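Local structure of pyrroline carboxylate reductase (Plasmodium falciparum, 2RCY) at residues Met2-Leu7 and Ile28-Asn33. The protein binds NADP and probably catalyses the NADPH-dependent reduction of pyrroline-5-carboxylate to proline. Sequence-based numbering, arbitrary orientation.
Sequences MENIKL and IIKKEN
N33 reaches across to the loop at residues 2-7 and holds it by its side-chain amide and by its backbone carbonyl. Its ND2 donates to the backbone O of E3 at 2.7 Å; that oxygen lies in the amide plane of N33, and the amide nitrogen lies in the plane of the E3 carbonyl. The bond is nevertheless bent, with 137° at the hydrogen. From its backbone, N33 O accepts from L7 N at 2.9 Å, the donor sitting nearly on the line of the C=O.

I29 carries the apolar part of the contact. With CG1 beside the backbone N and anti to the carbonyl carbon (chi1 -49°), CG2 faces I5 O at 3.2 Å and CG1 carries CD1 toward L7 and I5. CD1 meets L7 CD1 at 3.8 Å, the two side chains crossing at about a right angle, and more loosely I5 CD1. M2, present as selenomethionine, lays CG across I29 CG1 at 4.0 Å; its selenium comes within 4.5 Å of I28 CD1, and the side chain also packs on Y140 and I144 of helix 135-146.

At the outer side, K30 runs extended past E3, its CE 3.8 Å from E3 CB. The charged ends stay well apart, so methylenes make this contact. The bent E3 side chain folds its carboxylate back: OE1 takes M2 N from above the carboxylate plane, and OE2 joins I28 O through one water that donates to both.

Together these residues join the lead-in to strand 7-10 with the lead-in to its parallel neighbour 34-37 in the Rossmann-type NADP-binding domain. The chemistry implies a mixed contact: N33 links the two loops at two points, I29 supplies the apolar fill, and E3 adds a water-mediated link.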
loop_
_atom_site.group_PDB
_atom_site.type_symbol
_atom_site.label_atom_id
_atom_site.label_comp_id
_atom_site.label_asym_id
_atom_site.label_seq_id
_atom_site.Cartn_x
_atom_site.Cartn_y
_atom_site.Cartn_z
HETATM N N MSE A 2 -1.208 48.798 -32.293
HETATM C CA MSE A 2 -0.170 48.154 -31.487
HETATM C C MSE A 2 1.055 47.857 -32.351
HETATM O O MSE A 2 2.060 47.325 -31.871
HETATM C CB MSE A 2 -0.707 46.864 -30.861
HETATM C CG MSE A 2 0.091 46.363 -29.669
HETATM SE SE MSE A 2 -0.974 45.291 -28.448
HETATM C CE MSE A 2 -2.408 46.572 -28.090
ATOM N N GLU A 3 0.962 48.220 -33.626
ATOM C CA GLU A 3 1.996 47.926 -34.617
ATOM C C GLU A 3 3.289 48.710 -34.383
ATOM O O GLU A 3 4.356 48.297 -34.837
ATOM C CB GLU A 3 1.469 48.196 -36.033
ATOM C CG GLU A 3 0.216 47.403 -36.420
ATOM C CD GLU A 3 -1.080 48.010 -35.888
ATOM O OE1 GLU A 3 -1.056 49.145 -35.365
ATOM O OE2 GLU A 3 -2.130 47.345 -35.997
ATOM N N ASN A 4 3.184 49.829 -33.669
ATOM C CA ASN A 4 4.321 50.724 -33.443
ATOM C C ASN A 4 5.166 50.435 -32.205
ATOM O O ASN A 4 6.363 50.728 -32.192
ATOM C CB ASN A 4 3.859 52.183 -33.422
ATOM C CG ASN A 4 3.551 52.715 -34.804
ATOM O OD1 ASN A 4 4.331 52.539 -35.741
ATOM N ND2 ASN A 4 2.409 53.374 -34.938
ATOM N N ILE A 5 4.544 49.873 -31.169
ATOM C CA ILE A 5 5.255 49.576 -29.922
ATOM C C ILE A 5 6.263 48.444 -30.095
ATOM O O ILE A 5 6.035 47.501 -30.855
ATOM C CB ILE A 5 4.306 49.264 -28.732
ATOM C CG1 ILE A 5 3.396 48.073 -29.047
ATOM C CG2 ILE A 5 3.497 50.502 -28.346
ATOM C CD1 ILE A 5 3.270 47.088 -27.908
ATOM N N LYS A 6 7.382 48.556 -29.386
ATOM C CA LYS A 6 8.470 47.596 -29.503
ATOM C C LYS A 6 8.429 46.597 -28.352
ATOM O O LYS A 6 8.451 46.980 -27.179
ATOM C CB LYS A 6 9.816 48.323 -29.560
ATOM C CG LYS A 6 9.883 49.402 -30.633
ATOM C CD LYS A 6 11.059 50.336 -30.415
ATOM C CE LYS A 6 10.896 51.628 -31.203
ATOM N NZ LYS A 6 9.798 52.482 -30.661
ATOM N N LEU A 7 8.352 45.315 -28.705
ATOM C CA LEU A 7 8.275 44.236 -27.729
ATOM C C LEU A 7 9.639 43.568 -27.587
ATOM O O LEU A 7 10.273 43.214 -28.584
ATOM C CB LEU A 7 7.226 43.205 -28.159
ATOM C CG LEU A 7 6.181 42.711 -27.149
ATOM C CD1 LEU A 7 5.411 41.530 -27.726
ATOM C CD2 LEU A 7 6.791 42.335 -25.812
ATOM N N ILE A 28 0.051 41.345 -34.804
ATOM C CA ILE A 28 -0.532 42.521 -34.159
ATOM C C ILE A 28 0.539 43.603 -34.021
ATOM O O ILE A 28 0.232 44.793 -33.921
ATOM C CB ILE A 28 -1.137 42.192 -32.770
ATOM C CG1 ILE A 28 -0.207 41.268 -31.972
ATOM C CG2 ILE A 28 -2.518 41.566 -32.929
ATOM C CD1 ILE A 28 -0.405 41.330 -30.474
ATOM N N ILE A 29 1.795 43.162 -34.011
ATOM C CA ILE A 29 2.954 44.046 -33.971
ATOM C C ILE A 29 3.881 43.679 -35.131
ATOM O O ILE A 29 4.053 42.499 -35.443
ATOM C CB ILE A 29 3.723 43.934 -32.626
ATOM C CG1 ILE A 29 2.762 44.040 -31.434
ATOM C CG2 ILE A 29 4.809 45.003 -32.534
ATOM C CD1 ILE A 29 3.324 43.525 -30.122
ATOM N N LYS A 30 4.465 44.694 -35.764
ATOM C CA LYS A 30 5.348 44.502 -36.917
ATOM C C LYS A 30 6.586 43.674 -36.575
ATOM O O LYS A 30 7.133 43.785 -35.476
ATOM C CB LYS A 30 5.755 45.853 -37.509
ATOM C CG LYS A 30 4.616 46.592 -38.189
ATOM C CD LYS A 30 4.956 48.051 -38.417
ATOM C CE LYS A 30 3.779 48.792 -39.031
ATOM N NZ LYS A 30 3.995 50.262 -39.048
ATOM N N LYS A 31 7.015 42.850 -37.531
ATOM C CA LYS A 31 8.156 41.947 -37.362
ATOM C C LYS A 31 9.434 42.669 -36.935
ATOM O O LYS A 31 10.222 42.137 -36.153
ATOM C CB LYS A 31 8.405 41.160 -38.651
ATOM N N GLU A 32 9.624 43.882 -37.450
ATOM C CA GLU A 32 10.793 44.701 -37.123
ATOM C C GLU A 32 10.695 45.375 -35.750
ATOM O O GLU A 32 11.596 46.113 -35.347
ATOM C CB GLU A 32 11.073 45.738 -38.225
ATOM C CG GLU A 32 9.862 46.555 -38.692
ATOM C CD GLU A 32 9.057 45.868 -39.791
ATOM O OE1 GLU A 32 7.923 46.318 -40.061
ATOM O OE2 GLU A 32 9.551 44.885 -40.386
ATOM N N ASN A 33 9.601 45.109 -35.039
ATOM C CA ASN A 33 9.390 45.641 -33.693
ATOM C C ASN A 33 9.394 44.565 -32.599
ATOM O O ASN A 33 9.062 44.840 -31.442
ATOM C CB ASN A 33 8.104 46.475 -33.638
ATOM C CG ASN A 33 8.227 47.793 -34.387
ATOM O OD1 ASN A 33 9.330 48.285 -34.635
ATOM N ND2 ASN A 33 7.090 48.374 -34.743
HETATM O O HOH W 1 -2.289 45.617 -33.454
#